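PDB 3TOY: mandelate racemase/muconate lactonizing enzyme family protein from Bradyrhizobium sp. ORS 278, which belongs to the enolase superfamily, pairing an N-terminal capping domain with a beta/alpha-barrel domain that binds a calcium ion. Local coordinates for residues A[271-274]-A[278-281]. Residues are numbered along the deposited sequence; the frame is centred on the assembly and turned at random.
Sequences ENWW and GFAE. With CA (calcium ion), chain E.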
loop_
_atom_site.group_PDB
_atom_site.type_symbol
_atom_site.label_atom_id
_atom_site.label_comp_id
_atom_site.label_asym_id
_atom_site.label_seq_id
_atom_site.Cartn_x
_atom_site.Cartn_y
_atom_site.Cartn_z
ATOM N N GLU A 271 -11.153 15.010 -21.187
ATOM C CA GLU A 271 -12.096 15.893 -21.902
ATOM C C GLU A 271 -13.537 15.562 -21.565
ATOM O O GLU A 271 -14.439 16.337 -21.871
ATOM C CB GLU A 271 -11.896 15.794 -23.415
ATOM C CG GLU A 271 -12.489 14.529 -24.058
ATOM C CD GLU A 271 -11.897 14.285 -25.438
ATOM O OE1 GLU A 271 -10.662 14.266 -25.554
ATOM O OE2 GLU A 271 -12.661 14.101 -26.405
ATOM N N ASN A 272 -13.769 14.401 -20.950
ATOM C CA ASN A 272 -15.120 14.013 -20.597
ATOM C C ASN A 272 -15.424 13.915 -19.093
ATOM O O ASN A 272 -16.541 13.519 -18.711
ATOM C CB ASN A 272 -15.512 12.720 -21.348
ATOM C CG ASN A 272 -15.631 12.962 -22.832
ATOM O OD1 ASN A 272 -16.278 13.921 -23.223
ATOM N ND2 ASN A 272 -14.960 12.156 -23.653
ATOM N N TRP A 273 -14.467 14.307 -18.247
ATOM C CA TRP A 273 -14.664 14.275 -16.807
ATOM C C TRP A 273 -15.378 15.537 -16.314
ATOM O O TRP A 273 -15.264 16.629 -16.911
ATOM C CB TRP A 273 -13.339 14.069 -16.050
ATOM C CG TRP A 273 -12.619 12.805 -16.447
ATOM C CD1 TRP A 273 -13.185 11.669 -16.950
ATOM C CD2 TRP A 273 -11.211 12.536 -16.334
ATOM N NE1 TRP A 273 -12.206 10.719 -17.186
ATOM C CE2 TRP A 273 -10.995 11.226 -16.806
ATOM C CE3 TRP A 273 -10.109 13.279 -15.879
ATOM C CZ2 TRP A 273 -9.724 10.648 -16.870
ATOM C CZ3 TRP A 273 -8.819 12.692 -15.941
ATOM C CH2 TRP A 273 -8.654 11.401 -16.432
ATOM N N TRP A 274 -16.105 15.386 -15.223
ATOM C CA TRP A 274 -17.038 16.430 -14.755
ATOM C C TRP A 274 -16.511 17.193 -13.549
ATOM O O TRP A 274 -16.387 16.617 -12.468
ATOM C CB TRP A 274 -18.414 15.791 -14.424
ATOM C CG TRP A 274 -19.042 15.192 -15.641
ATOM C CD1 TRP A 274 -19.112 13.875 -15.975
ATOM C CD2 TRP A 274 -19.648 15.923 -16.731
ATOM N NE1 TRP A 274 -19.725 13.735 -17.213
ATOM C CE2 TRP A 274 -20.080 14.981 -17.678
ATOM C CE3 TRP A 274 -19.863 17.290 -16.980
ATOM C CZ2 TRP A 274 -20.707 15.351 -18.877
ATOM C CZ3 TRP A 274 -20.505 17.669 -18.176
ATOM C CH2 TRP A 274 -20.919 16.699 -19.098
ATOM N N GLY A 278 -14.455 15.652 -10.395
ATOM C CA GLY A 278 -14.209 14.584 -11.368
ATOM C C GLY A 278 -12.722 14.447 -11.647
ATOM O O GLY A 278 -12.207 13.334 -11.793
ATOM N N PHE A 279 -12.032 15.583 -11.728
ATOM C CA PHE A 279 -10.581 15.554 -11.887
ATOM C C PHE A 279 -9.878 15.063 -10.634
ATOM O O PHE A 279 -8.908 14.299 -10.743
ATOM C CB PHE A 279 -10.054 16.915 -12.353
ATOM C CG PHE A 279 -10.254 17.095 -13.813
ATOM C CD1 PHE A 279 -9.282 16.676 -14.689
ATOM C CD2 PHE A 279 -11.488 17.534 -14.316
ATOM C CE1 PHE A 279 -9.481 16.743 -16.057
ATOM C CE2 PHE A 279 -11.697 17.615 -15.703
ATOM C CZ PHE A 279 -10.701 17.214 -16.574
ATOM N N ALA A 280 -10.344 15.497 -9.463
ATOM C CA ALA A 280 -9.710 15.035 -8.207
ATOM C C ALA A 280 -9.757 13.508 -8.074
ATOM O O ALA A 280 -8.750 12.883 -7.696
ATOM C CB ALA A 280 -10.328 15.704 -6.949
ATOM N N GLU A 281 -10.898 12.900 -8.370
ATOM C CA GLU A 281 -10.976 11.423 -8.349
ATOM C C GLU A 281 -10.107 10.733 -9.411
ATOM O O GLU A 281 -9.461 9.686 -9.137
ATOM C CB GLU A 281 -12.424 10.921 -8.447
ATOM C CG GLU A 281 -13.354 11.392 -7.292
ATOM C CD GLU A 281 -12.860 11.006 -5.884
ATOM O OE1 GLU A 281 -12.022 10.081 -5.731
ATOM O OE2 GLU A 281 -13.311 11.643 -4.910
HETATM CA CA CA E . -10.529 13.571 -27.864
HETATM O O HOH W 1 -10.787 11.506 -26.955
HETATM O O HOH W 2 -10.373 15.671 -29.121
#
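Trp274 and Gly278 join the loop 271-274 to the first turn of helix 275-285, their CA atoms 4.8 Å apart. Gly278 N donates a weak hydrogen bond to Trp274 O, 3.0 Å away and bent to 128° at the hydrogen. Its i to i+4 spacing is that of a helix-type bond, tying the residue just before the helix to its first turn. Gly278 CA also makes a C-H...O contact of 3.2 Å with Trp274 O, so the glycine backbone lies directly against the carbonyl.

Flanking this pair, one residue before Trp274 and one after Gly278, Trp273 and Phe279 form an offset edge-to-face pair, with planes at 67°. CE3, on the six-membered edge of the indole, comes over one face of Phe279 and lies 3.5 Å from its CE1. Trp273 CB makes a CH-pi contact over the same face, 4.3 Å from the ring centroid. With its CG anti to the carbonyl carbon (chi1 -80°), Phe279 turns its ring back toward the loop, against Trp273. Trp273 NE1 is hydrogen-bonded to Gln250 O, which should restrict rotation of the indole.

Glu271, at the other end of the loop, grips the calcium through both carboxylate oxygens, OE1 at 2.4 Å, beside Asp219, Glu245 and two waters. The loop thus runs from the metal site at the C-terminal end of barrel strand 267-269 into helix 275-285; Trp273 of the loop and Phe279 of the helix both pack on Ile291 of strand 290-291, and Phe279 also reaches Val307 and Gln310 of helix 300-314.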